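Local coordinates for protein sulfotransferase (Alicyclobacillus acidocaldarius subsp. acidocaldarius, PDB 3RNL) that probably transfers a sulfuryl group to an acceptor molecule and binds magnesium ions, at residues Asp133-Leu138 and Pro157-Arg162; Glu52-Pro57 and Gly61-Thr66; Gln170-Leu175 and Glu291-Arg296; Glu189-Ala192 and Gln197-Arg200. All coordinates share one frame; numbering follows the deposited sequence.

Contact 1: Asp133-Leu138 and Pro157-Arg162; sequences DERETL and PLWYYR
Arg-135 reaches Trp-159 just after the chain leaves helix 119-132, which closes at Glu-134 with a Schellman motif. Its carbonyl O lies in the plane of the indole, at the outer edge of the six-membered ring, 3.5 Å from Trp-159 CH2. Its side chain runs on alongside the indole: Arg-135 CB is 4.1 Å from Trp-159 CZ2, and a bend at chi3 (67°) carries the guanidinium on toward the pyrrole end, where NH2 comes within 3.7 Å of Trp-159 NE1. The guanidinium stands nearly upright on the indole plane, 84° away from it. These two donors do not bond to each other but converge on Asp-59 OD1, which takes a salt bridge from Arg-135 and a hydrogen bond from the indole N-H. Arg-135 NH1 meanwhile touches Leu-158 CD2 at 3.9 Å. Glu-136 follows with its carboxylate also almost perpendicular to the indole. Its OE2 sits in the ring plane 3.7 Å from Trp-159 CZ3, and is held by Arg-150 and by the hydroxyl of Ser-143. The other oxygen, Glu-136 OE1, accepts the backbone N-H of Leu-138 at 2.9 Å along a nearly straight line (166°), though from well above the carboxylate plane. The buried acid thus has both oxygens engaged, which would favour its charged form. A tryptophan rimmed by polar groups and carried on a 3-10 turn here joins the loop after helix 119-132 to the one before helix 167-178, within the helical cover of a sulfotransferase fold and away from the magnesium sites.

Contact 2: Glu52-Pro57 and Gly61-Thr66; sequences ERFTGP and GMNLYT
Asn-63 pairs its side-chain amide with the backbone of Phe-54, and two hydrogen bonds carry the contact. Phe-54 N donates to Asn-63 OD1 at 2.9 Å and 176°, while Asn-63 ND2 returns a bond to Phe-54 O at 3.0 Å and 168°. Each donor lies in the carbonyl plane of its acceptor and on a lone pair, so the two bonds fix the rotation of the amide and settle which end is oxygen. With CG placed beside its own backbone N, the asparagine sends the amide out from the helix toward the loop.

Water extends this polar patch: one molecule lies 2.7 Å from Asn-63 OD1, and a second accepts from both Asn-63 ND2, at 3.2 Å, and Arg-53 NH2, at 3.3 Å. A side chain that satisfies the N-H and C=O of a single residue mimics a strand partner, and here it binds the long loop after strand 34-35 to the short helix 60-64 that this loop leads into.

Apolar packing adds to these bonds. Phe-54 CD2 rests 3.6 Å from Met-62 CB of a selenomethionine, and the phenyl ring is turned only 20° from the amide plane of Asn-63. Phe-50 packs edge-to-face with the same ring. Just past the helix, Thr-66 OG1 donates back to Met-62 O at 2.9 Å, meeting that oxygen from above its carbonyl plane.

Contact 3: Gln170-Leu175 and Glu291-Arg296; sequences QVKRYL and EALIHR
Lys-172 and Leu-293 meet through aliphatic carbon alone, and the flat groups nearby meet atoms of their own segments, at their edges. The Tyr-174 ring has Gln-170 O in its plane at one edge, and the imidazole of His-295 has Ala-292 O placed likewise.

Between the segments, Leu-293, in the conformer described, one of two, spreads its fork against the base of the lysine. Its CD1 lies 3.8 Å from Lys-172 CB, and its CD2 is 4.2 Å from the same atom, the two side chains crossing at about a right angle. Because CG of Lys-172 is anti to the backbone N (chi1 179°), the chain runs straight past the leucine, then bends at its last torsion to bring the ammonium to a salt bridge with Asp-176. That aspartate has been seen to bind magnesium, although no ion sits on it in this chain.

Deeper in, Val-171 CG1 touches Ile-294 CG2 at 4.0 Å, two methyl groups meeting between side chains that again cross at roughly 90°. Leu-175 closes the row by setting CD1 4.0 Å from Leu-293 O, a carbonyl that accepts a hydrogen bond from Arg-180 near the helix terminus.

Leu-175 and Ile-294 also rest on Val-183 and Val-185 of strand 183-187, at one margin of the sheet. The contact is thus the packing of helix 167-178 beside the end of helix 273-294 over the sheet margin, as expected in an alpha-beta-alpha sandwich.

Contact 4: Glu189-Ala192 and Gln197-Arg200; sequences EEFA and QVVR
Phe-191 and Val-198 bring two consecutive helices close together, their CA atoms 5.7 Å apart where the chain turns from helix 188-193 into helix 195-206. Val-198 is the wedge, and its two methyl groups do different work. CG2 presses against the first helix's backbone, 3.7 Å from Phe-191 CA and 3.8 Å from Glu-190 O. CG1 reaches the phenyl ring instead, 3.8 Å from Phe-191 CD1.

The ring points this way because CG of Phe-191 is anti to the backbone N (chi1 178°). It crosses the valine at about a right angle and turns its edge to it: Val-198 CB lies in the ring plane, 3.9 Å from Phe-191 CD1. Farther along that edge, Val-199 CG2 also comes near the plane, at a looser 4.3 Å from Phe-191 CE1.

The tight helix-to-helix turn following strand 183-187 packs against helix 21-29, where Phe-191 meets Ser-23 and Leu-24 while Val-199 meets Tyr-27 and Leu-28. That helix follows strand 11-13, the first in the chain and central in the sheet, a position consistent with the P-loop-like motif of this family. His-31, a magnesium ligand, has its side chain about 6 Å from that of Val-199 at the nearest atoms.

The side chain of Glu-190 comes no nearer to Val-198 than 4.5 Å, from CB to CG2. In the conformer described, its carboxylate leads away to a salt bridge with Arg-296.

Overall arrangement
Contact 2 comes first along the chain and contact 1 next, while contact 4 is nested inside the long loop closed by contact 3. Contacts 1 and 2 have centres 14 Å apart and are tied by Arg-135 NE to Pro-57 O, at 2.9 Å. Contacts 3 and 4, with centres 19 Å apart, are linked by the Glu-190 to Arg-296 salt bridge in one conformer of the glutamate. Helix 167-178 follows contact 1 and enters contact 3. Contacts 2 and 3 lie on opposite sides of the chain's centre. Contacts 1 and 2 thus tie helix 60-64 to the peripheral loops after helix 119-132 and before helix 167-178, while contacts 3 and 4 pack helices near strand 183-187 of the parallel sheet.

Contact 1: Asp133-Leu138 and Pro157-Arg162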
# COMPACT_ATOMS: atom_id res chain seq x y z
N ASP A 133 16.83 -4.46 8.49
CA ASP A 133 17.64 -4.43 7.28
C ASP A 133 18.94 -3.64 7.44
O ASP A 133 19.67 -3.44 6.47
CB ASP A 133 16.80 -3.95 6.10
CG ASP A 133 15.79 -5.00 5.66
OD1 ASP A 133 15.93 -6.18 6.09
OD2 ASP A 133 14.86 -4.67 4.91
N GLU A 134 19.19 -3.19 8.66
CA GLU A 134 20.43 -2.49 9.04
C GLU A 134 20.58 -1.15 8.33
O GLU A 134 21.68 -0.65 8.12
CB GLU A 134 21.64 -3.40 8.81
CG GLU A 134 21.53 -4.71 9.58
CD GLU A 134 22.84 -5.46 9.68
OE1 GLU A 134 23.28 -6.02 8.66
OE2 GLU A 134 23.43 -5.48 10.78
N ARG A 135 19.45 -0.57 7.93
CA ARG A 135 19.42 0.78 7.38
C ARG A 135 19.35 1.88 8.45
O ARG A 135 19.92 2.96 8.29
CB ARG A 135 18.27 0.89 6.38
CG ARG A 135 18.47 -0.09 5.23
CD ARG A 135 17.22 -0.32 4.41
NE ARG A 135 16.80 0.86 3.67
CZ ARG A 135 15.69 0.92 2.94
NH1 ARG A 135 14.89 -0.14 2.86
NH2 ARG A 135 15.37 2.03 2.28
N GLU A 136 18.61 1.59 9.52
CA GLU A 136 18.44 2.53 10.63
C GLU A 136 19.07 1.97 11.90
O GLU A 136 18.77 0.83 12.28
CB GLU A 136 16.95 2.78 10.87
CG GLU A 136 16.64 3.70 12.06
CD GLU A 136 17.29 5.07 11.92
OE1 GLU A 136 18.53 5.18 12.10
OE2 GLU A 136 16.58 6.05 11.62
N THR A 137 20.02 2.69 12.49
CA THR A 137 20.55 2.31 13.79
C THR A 137 20.03 3.12 14.99
O THR A 137 20.32 2.78 16.13
CB THR A 137 22.08 2.40 13.79
OG1 THR A 137 22.45 3.74 13.42
CG2 THR A 137 22.67 1.41 12.80
N LEU A 138 19.28 4.18 14.71
CA LEU A 138 18.76 5.07 15.75
C LEU A 138 17.55 4.46 16.46
O LEU A 138 16.92 3.55 15.94
CB LEU A 138 18.39 6.44 15.18
CG LEU A 138 19.52 7.24 14.52
CD1 LEU A 138 18.95 8.44 13.79
CD2 LEU A 138 20.55 7.66 15.54
N PRO A 157 10.13 6.74 0.70
CA PRO A 157 9.00 6.96 1.60
C PRO A 157 8.88 5.95 2.75
O PRO A 157 8.12 6.22 3.67
CB PRO A 157 7.75 6.90 0.69
CG PRO A 157 8.27 6.92 -0.70
CD PRO A 157 9.70 6.48 -0.69
N LEU A 158 9.60 4.83 2.70
CA LEU A 158 9.58 3.93 3.86
C LEU A 158 9.99 4.69 5.12
O LEU A 158 9.54 4.38 6.23
CB LEU A 158 10.50 2.72 3.64
CG LEU A 158 10.44 1.61 4.72
CD1 LEU A 158 9.00 1.13 4.97
CD2 LEU A 158 11.33 0.44 4.31
N TRP A 159 10.84 5.69 4.94
CA TRP A 159 11.29 6.50 6.07
C TRP A 159 10.26 7.52 6.54
O TRP A 159 10.46 8.15 7.59
CB TRP A 159 12.57 7.26 5.72
CG TRP A 159 13.75 6.43 5.30
CD1 TRP A 159 14.07 6.03 4.02
CD2 TRP A 159 14.82 5.98 6.14
NE1 TRP A 159 15.26 5.33 4.03
CE2 TRP A 159 15.74 5.28 5.32
CE3 TRP A 159 15.09 6.08 7.51
CZ2 TRP A 159 16.90 4.69 5.82
CZ3 TRP A 159 16.26 5.49 8.01
CH2 TRP A 159 17.14 4.81 7.17
N TYR A 160 9.15 7.72 5.81
CA TYR A 160 8.35 8.86 6.24
C TYR A 160 7.24 8.28 7.10
O TYR A 160 6.12 8.02 6.64
CB TYR A 160 7.65 9.48 5.01
CG TYR A 160 8.53 9.96 3.85
CD1 TYR A 160 9.91 10.01 3.94
CD2 TYR A 160 7.94 10.36 2.66
CE1 TYR A 160 10.69 10.45 2.84
CE2 TYR A 160 8.69 10.79 1.58
CZ TYR A 160 10.05 10.83 1.67
OH TYR A 160 10.77 11.26 0.57
N TYR A 161 7.47 8.32 8.40
CA TYR A 161 6.62 7.59 9.32
C TYR A 161 5.26 8.24 9.36
O TYR A 161 4.23 7.56 9.29
CB TYR A 161 7.23 7.63 10.71
CG TYR A 161 8.54 6.90 10.78
CD1 TYR A 161 8.62 5.55 10.47
CD2 TYR A 161 9.71 7.55 11.17
CE1 TYR A 161 9.83 4.87 10.52
CE2 TYR A 161 10.91 6.89 11.22
CZ TYR A 161 10.97 5.55 10.91
OH TYR A 161 12.18 4.89 10.97
N ARG A 162 5.27 9.56 9.49
CA ARG A 162 4.02 10.32 9.56
C ARG A 162 3.38 10.52 8.18
O ARG A 162 2.17 10.29 8.02
CB ARG A 162 4.26 11.69 10.22
CG ARG A 162 4.49 11.64 11.74
CD ARG A 162 4.93 13.03 12.27
NE ARG A 162 4.54 13.24 13.67
CZ ARG A 162 5.34 13.02 14.71
NH1 ARG A 162 6.58 12.58 14.52
NH2 ARG A 162 4.91 13.24 15.95

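Contact 2: Glu52-Pro57 and Gly61-Thr66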
# COMPACT_ATOMS: atom_id res chain seq x y z
N GLU A 52 14.56 12.98 -8.17
CA GLU A 52 15.53 12.52 -9.15
C GLU A 52 16.18 11.22 -8.72
O GLU A 52 16.41 10.32 -9.53
CB GLU A 52 16.62 13.57 -9.41
CG GLU A 52 17.58 13.15 -10.51
CD GLU A 52 18.68 14.17 -10.75
OE1 GLU A 52 18.91 15.02 -9.87
OE2 GLU A 52 19.31 14.11 -11.83
N ARG A 53 16.53 11.13 -7.44
CA ARG A 53 16.97 9.86 -6.88
C ARG A 53 16.75 9.81 -5.37
O ARG A 53 16.76 10.85 -4.69
CB ARG A 53 18.43 9.55 -7.25
CG ARG A 53 19.46 10.22 -6.39
CD ARG A 53 20.90 9.78 -6.76
NE ARG A 53 21.18 8.39 -6.41
CZ ARG A 53 21.73 8.01 -5.25
NH1 ARG A 53 22.04 8.91 -4.33
NH2 ARG A 53 21.96 6.71 -5.03
N PHE A 54 16.57 8.61 -4.85
CA PHE A 54 16.40 8.43 -3.41
C PHE A 54 17.78 8.28 -2.79
O PHE A 54 18.63 7.55 -3.32
CB PHE A 54 15.56 7.19 -3.10
CG PHE A 54 14.16 7.28 -3.63
CD1 PHE A 54 13.24 8.14 -3.05
CD2 PHE A 54 13.76 6.51 -4.72
CE1 PHE A 54 11.93 8.24 -3.53
CE2 PHE A 54 12.45 6.59 -5.22
CZ PHE A 54 11.54 7.45 -4.62
N THR A 55 18.02 9.08 -1.76
CA THR A 55 19.34 9.21 -1.15
C THR A 55 19.64 8.49 0.17
O THR A 55 20.74 8.61 0.70
CB THR A 55 19.64 10.67 -0.95
OG1 THR A 55 18.77 11.18 0.06
CG2 THR A 55 19.36 11.41 -2.26
N GLY A 56 18.66 7.79 0.74
CA GLY A 56 18.86 7.20 2.06
C GLY A 56 19.64 5.90 2.03
O GLY A 56 19.82 5.30 0.97
N PRO A 57 20.12 5.46 3.19
CA PRO A 57 20.84 4.18 3.27
C PRO A 57 19.93 3.02 2.88
O PRO A 57 18.83 2.88 3.41
CB PRO A 57 21.27 4.09 4.74
CG PRO A 57 20.54 5.14 5.47
CD PRO A 57 20.07 6.17 4.48
N GLY A 61 17.06 0.04 -3.97
CA GLY A 61 15.97 -0.70 -4.58
C GLY A 61 14.91 0.17 -5.23
O GLY A 61 14.40 -0.13 -6.32
N MSE A 62 14.55 1.27 -4.59
CA MSE A 62 13.54 2.13 -5.18
C MSE A 62 14.11 2.91 -6.36
O MSE A 62 13.37 3.35 -7.23
CB MSE A 62 12.91 3.07 -4.13
CG MSE A 62 11.95 2.36 -3.19
SE MSE A 62 10.24 1.92 -4.07
CE MSE A 62 9.50 3.69 -4.10
N ASN A 63 15.43 3.09 -6.40
CA ASN A 63 16.03 3.66 -7.59
C ASN A 63 16.16 2.65 -8.72
O ASN A 63 15.87 2.94 -9.88
CB ASN A 63 17.44 4.19 -7.28
CG ASN A 63 17.42 5.42 -6.38
OD1 ASN A 63 16.53 6.26 -6.47
ND2 ASN A 63 18.40 5.51 -5.49
N LEU A 64 16.74 1.50 -8.36
CA LEU A 64 17.16 0.44 -9.29
C LEU A 64 16.18 -0.63 -9.72
O LEU A 64 16.34 -1.20 -10.81
CB LEU A 64 18.46 -0.20 -8.79
CG LEU A 64 19.58 0.82 -8.55
CD1 LEU A 64 20.83 0.12 -8.03
CD2 LEU A 64 19.88 1.57 -9.84
N TYR A 65 15.25 -1.01 -8.83
CA TYR A 65 14.36 -2.14 -9.13
C TYR A 65 13.00 -1.71 -9.64
O TYR A 65 12.20 -2.55 -10.04
CB TYR A 65 14.14 -3.05 -7.90
CG TYR A 65 15.40 -3.44 -7.15
CD1 TYR A 65 16.64 -3.42 -7.76
CD2 TYR A 65 15.32 -3.80 -5.81
CE1 TYR A 65 17.80 -3.76 -7.04
CE2 TYR A 65 16.46 -4.14 -5.09
CZ TYR A 65 17.68 -4.11 -5.71
OH TYR A 65 18.79 -4.43 -4.96
N THR A 66 12.74 -0.41 -9.63
CA THR A 66 11.48 0.10 -10.14
C THR A 66 11.51 0.04 -11.67
O THR A 66 12.59 0.05 -12.29
CB THR A 66 11.23 1.55 -9.65
OG1 THR A 66 12.44 2.30 -9.73
CG2 THR A 66 10.78 1.54 -8.18
O HOH W 1 15.16 7.19 -8.64
O HOH W 2 20.99 3.88 -6.33

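Contact 3: Gln170-Leu175 and Glu291-Arg296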
# COMPACT_ATOMS: atom_id res chain seq x y z
N GLN A 170 -4.91 10.70 0.62
CA GLN A 170 -4.44 9.71 -0.35
C GLN A 170 -5.60 8.86 -0.83
O GLN A 170 -5.74 8.60 -2.03
CB GLN A 170 -3.39 8.79 0.30
CG GLN A 170 -2.20 9.57 0.87
CD GLN A 170 -1.23 8.67 1.63
OE1 GLN A 170 -0.93 7.57 1.18
NE2 GLN A 170 -0.73 9.14 2.77
N VAL A 171 -6.42 8.40 0.11
CA VAL A 171 -7.60 7.61 -0.25
C VAL A 171 -8.61 8.47 -1.03
O VAL A 171 -9.19 8.01 -2.04
CB VAL A 171 -8.24 7.01 1.01
CG1 VAL A 171 -9.56 6.33 0.67
CG2 VAL A 171 -7.25 6.02 1.67
N LYS A 172 -8.80 9.72 -0.60
CA LYS A 172 -9.73 10.59 -1.32
C LYS A 172 -9.35 10.71 -2.79
O LYS A 172 -10.21 10.70 -3.67
CB LYS A 172 -9.79 11.99 -0.70
CG LYS A 172 -10.76 12.92 -1.46
CD LYS A 172 -10.84 14.29 -0.81
CE LYS A 172 -11.93 15.16 -1.46
NZ LYS A 172 -11.53 15.70 -2.81
N ARG A 173 -8.06 10.82 -3.08
CA ARG A 173 -7.64 10.96 -4.48
C ARG A 173 -8.08 9.74 -5.30
O ARG A 173 -8.55 9.89 -6.43
CB ARG A 173 -6.11 11.17 -4.56
CG ARG A 173 -5.55 11.37 -5.98
CD ARG A 173 -6.11 12.62 -6.69
NE ARG A 173 -6.12 13.84 -5.88
CZ ARG A 173 -5.08 14.66 -5.73
NH1 ARG A 173 -5.21 15.77 -4.99
NH2 ARG A 173 -3.91 14.37 -6.31
N TYR A 174 -7.94 8.53 -4.75
CA TYR A 174 -8.41 7.34 -5.47
C TYR A 174 -9.93 7.29 -5.60
O TYR A 174 -10.45 6.91 -6.66
CB TYR A 174 -7.90 6.04 -4.83
CG TYR A 174 -6.50 5.72 -5.31
CD1 TYR A 174 -6.30 4.90 -6.43
CD2 TYR A 174 -5.38 6.28 -4.69
CE1 TYR A 174 -5.02 4.61 -6.89
CE2 TYR A 174 -4.08 5.99 -5.15
CZ TYR A 174 -3.91 5.17 -6.26
OH TYR A 174 -2.64 4.90 -6.72
N LEU A 175 -10.64 7.65 -4.54
CA LEU A 175 -12.11 7.67 -4.63
C LEU A 175 -12.57 8.71 -5.64
O LEU A 175 -13.55 8.47 -6.38
CB LEU A 175 -12.74 7.96 -3.27
CG LEU A 175 -12.52 6.84 -2.24
CD1 LEU A 175 -12.93 7.30 -0.85
CD2 LEU A 175 -13.32 5.63 -2.64
N GLU A 291 -12.66 8.38 8.35
CA GLU A 291 -13.91 7.68 8.71
C GLU A 291 -15.06 8.13 7.81
O GLU A 291 -15.82 7.31 7.27
CB GLU A 291 -14.30 7.96 10.17
CG GLU A 291 -13.41 7.28 11.18
CD GLU A 291 -13.85 7.54 12.62
OE1 GLU A 291 -14.39 8.64 12.90
OE2 GLU A 291 -13.66 6.64 13.46
N ALA A 292 -15.17 9.44 7.64
CA ALA A 292 -16.24 9.99 6.81
C ALA A 292 -16.06 9.63 5.33
O ALA A 292 -17.04 9.45 4.60
CB ALA A 292 -16.31 11.50 6.97
N LEU A 293 -14.81 9.54 4.89
CA LEU A 293 -14.53 9.20 3.49
C LEU A 293 -14.91 7.76 3.17
O LEU A 293 -15.55 7.49 2.15
CB LEU A 293 -13.04 9.40 3.15
CG LEU A 293 -12.58 10.83 2.84
CD1 LEU A 293 -11.06 10.89 2.75
CD2 LEU A 293 -13.22 11.34 1.55
N ILE A 294 -14.50 6.83 4.03
CA ILE A 294 -14.70 5.40 3.77
C ILE A 294 -15.95 4.81 4.42
O ILE A 294 -16.19 3.61 4.34
CB ILE A 294 -13.46 4.55 4.13
CG1 ILE A 294 -13.23 4.52 5.65
CG2 ILE A 294 -12.21 5.10 3.41
CD1 ILE A 294 -12.11 3.55 6.07
N HIS A 295 -16.74 5.66 5.08
CA HIS A 295 -18.02 5.25 5.64
C HIS A 295 -17.92 4.17 6.70
O HIS A 295 -18.78 3.30 6.76
CB HIS A 295 -18.95 4.73 4.55
CG HIS A 295 -19.23 5.73 3.47
ND1 HIS A 295 -19.91 5.41 2.32
CD2 HIS A 295 -18.94 7.05 3.39
CE1 HIS A 295 -20.02 6.49 1.56
NE2 HIS A 295 -19.44 7.50 2.19
N ARG A 296 -16.89 4.22 7.52
CA ARG A 296 -16.85 3.30 8.64
C ARG A 296 -16.10 3.89 9.82
O ARG A 296 -15.29 4.80 9.65
CB ARG A 296 -16.26 1.95 8.22
CG ARG A 296 -14.81 2.01 7.81
CD ARG A 296 -14.38 0.67 7.23
NE ARG A 296 -14.59 -0.43 8.17
CZ ARG A 296 -14.31 -1.70 7.91
NH1 ARG A 296 -13.79 -2.05 6.74
NH2 ARG A 296 -14.53 -2.63 8.83

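Contact 4: Glu189-Ala192 and Gln197-Arg200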
# COMPACT_ATOMS: atom_id res chain seq x y z
N GLU A 189 -6.59 -5.00 10.58
CA GLU A 189 -7.06 -5.71 11.75
C GLU A 189 -8.13 -6.79 11.40
O GLU A 189 -8.14 -7.89 11.98
CB GLU A 189 -7.54 -4.68 12.79
CG GLU A 189 -6.42 -3.66 13.26
CD GLU A 189 -6.07 -2.47 12.29
OE1 GLU A 189 -6.83 -2.17 11.32
OE2 GLU A 189 -5.01 -1.81 12.54
N GLU A 190 -9.00 -6.48 10.45
CA GLU A 190 -9.98 -7.46 9.98
C GLU A 190 -9.30 -8.58 9.19
O GLU A 190 -9.64 -9.75 9.33
CB GLU A 190 -11.04 -6.79 9.11
CG GLU A 190 -12.27 -6.38 9.87
CD GLU A 190 -12.48 -4.89 9.88
OE1 GLU A 190 -12.55 -4.31 10.99
OE2 GLU A 190 -12.58 -4.30 8.79
N PHE A 191 -8.32 -8.20 8.37
CA PHE A 191 -7.58 -9.18 7.59
C PHE A 191 -6.83 -10.14 8.51
O PHE A 191 -6.74 -11.34 8.25
CB PHE A 191 -6.63 -8.45 6.63
CG PHE A 191 -5.75 -9.37 5.81
CD1 PHE A 191 -6.30 -10.20 4.85
CD2 PHE A 191 -4.37 -9.36 5.97
CE1 PHE A 191 -5.50 -11.03 4.07
CE2 PHE A 191 -3.57 -10.19 5.21
CZ PHE A 191 -4.13 -11.02 4.25
N ALA A 192 -6.29 -9.61 9.61
CA ALA A 192 -5.52 -10.44 10.54
C ALA A 192 -6.44 -11.43 11.24
O ALA A 192 -6.08 -12.59 11.48
CB ALA A 192 -4.79 -9.57 11.55
N GLN A 197 -12.02 -14.75 5.02
CA GLN A 197 -13.20 -13.95 4.72
C GLN A 197 -12.82 -12.72 3.90
O GLN A 197 -13.50 -12.36 2.93
CB GLN A 197 -13.90 -13.50 6.00
CG GLN A 197 -15.18 -12.72 5.74
CD GLN A 197 -16.22 -13.57 5.04
OE1 GLN A 197 -16.62 -14.61 5.56
NE2 GLN A 197 -16.64 -13.15 3.85
N VAL A 198 -11.74 -12.06 4.29
CA VAL A 198 -11.31 -10.87 3.57
C VAL A 198 -10.90 -11.21 2.14
O VAL A 198 -11.26 -10.52 1.20
CB VAL A 198 -10.17 -10.13 4.30
CG1 VAL A 198 -9.62 -8.99 3.42
CG2 VAL A 198 -10.66 -9.59 5.64
N VAL A 199 -10.15 -12.30 1.97
CA VAL A 199 -9.80 -12.73 0.62
C VAL A 199 -11.04 -13.03 -0.22
O VAL A 199 -11.12 -12.65 -1.39
CB VAL A 199 -8.87 -13.95 0.66
CG1 VAL A 199 -8.77 -14.60 -0.72
CG2 VAL A 199 -7.49 -13.52 1.19
N ARG A 200 -12.02 -13.73 0.36
CA ARG A 200 -13.25 -14.00 -0.38
C ARG A 200 -14.02 -12.73 -0.74
O ARG A 200 -14.62 -12.65 -1.81
CB ARG A 200 -14.15 -14.95 0.42
CG ARG A 200 -13.63 -16.37 0.42
CD ARG A 200 -14.41 -17.21 1.43
NE ARG A 200 -14.23 -18.63 1.19
CZ ARG A 200 -14.75 -19.58 1.96
NH1 ARG A 200 -15.48 -19.25 3.02
NH2 ARG A 200 -14.56 -20.86 1.67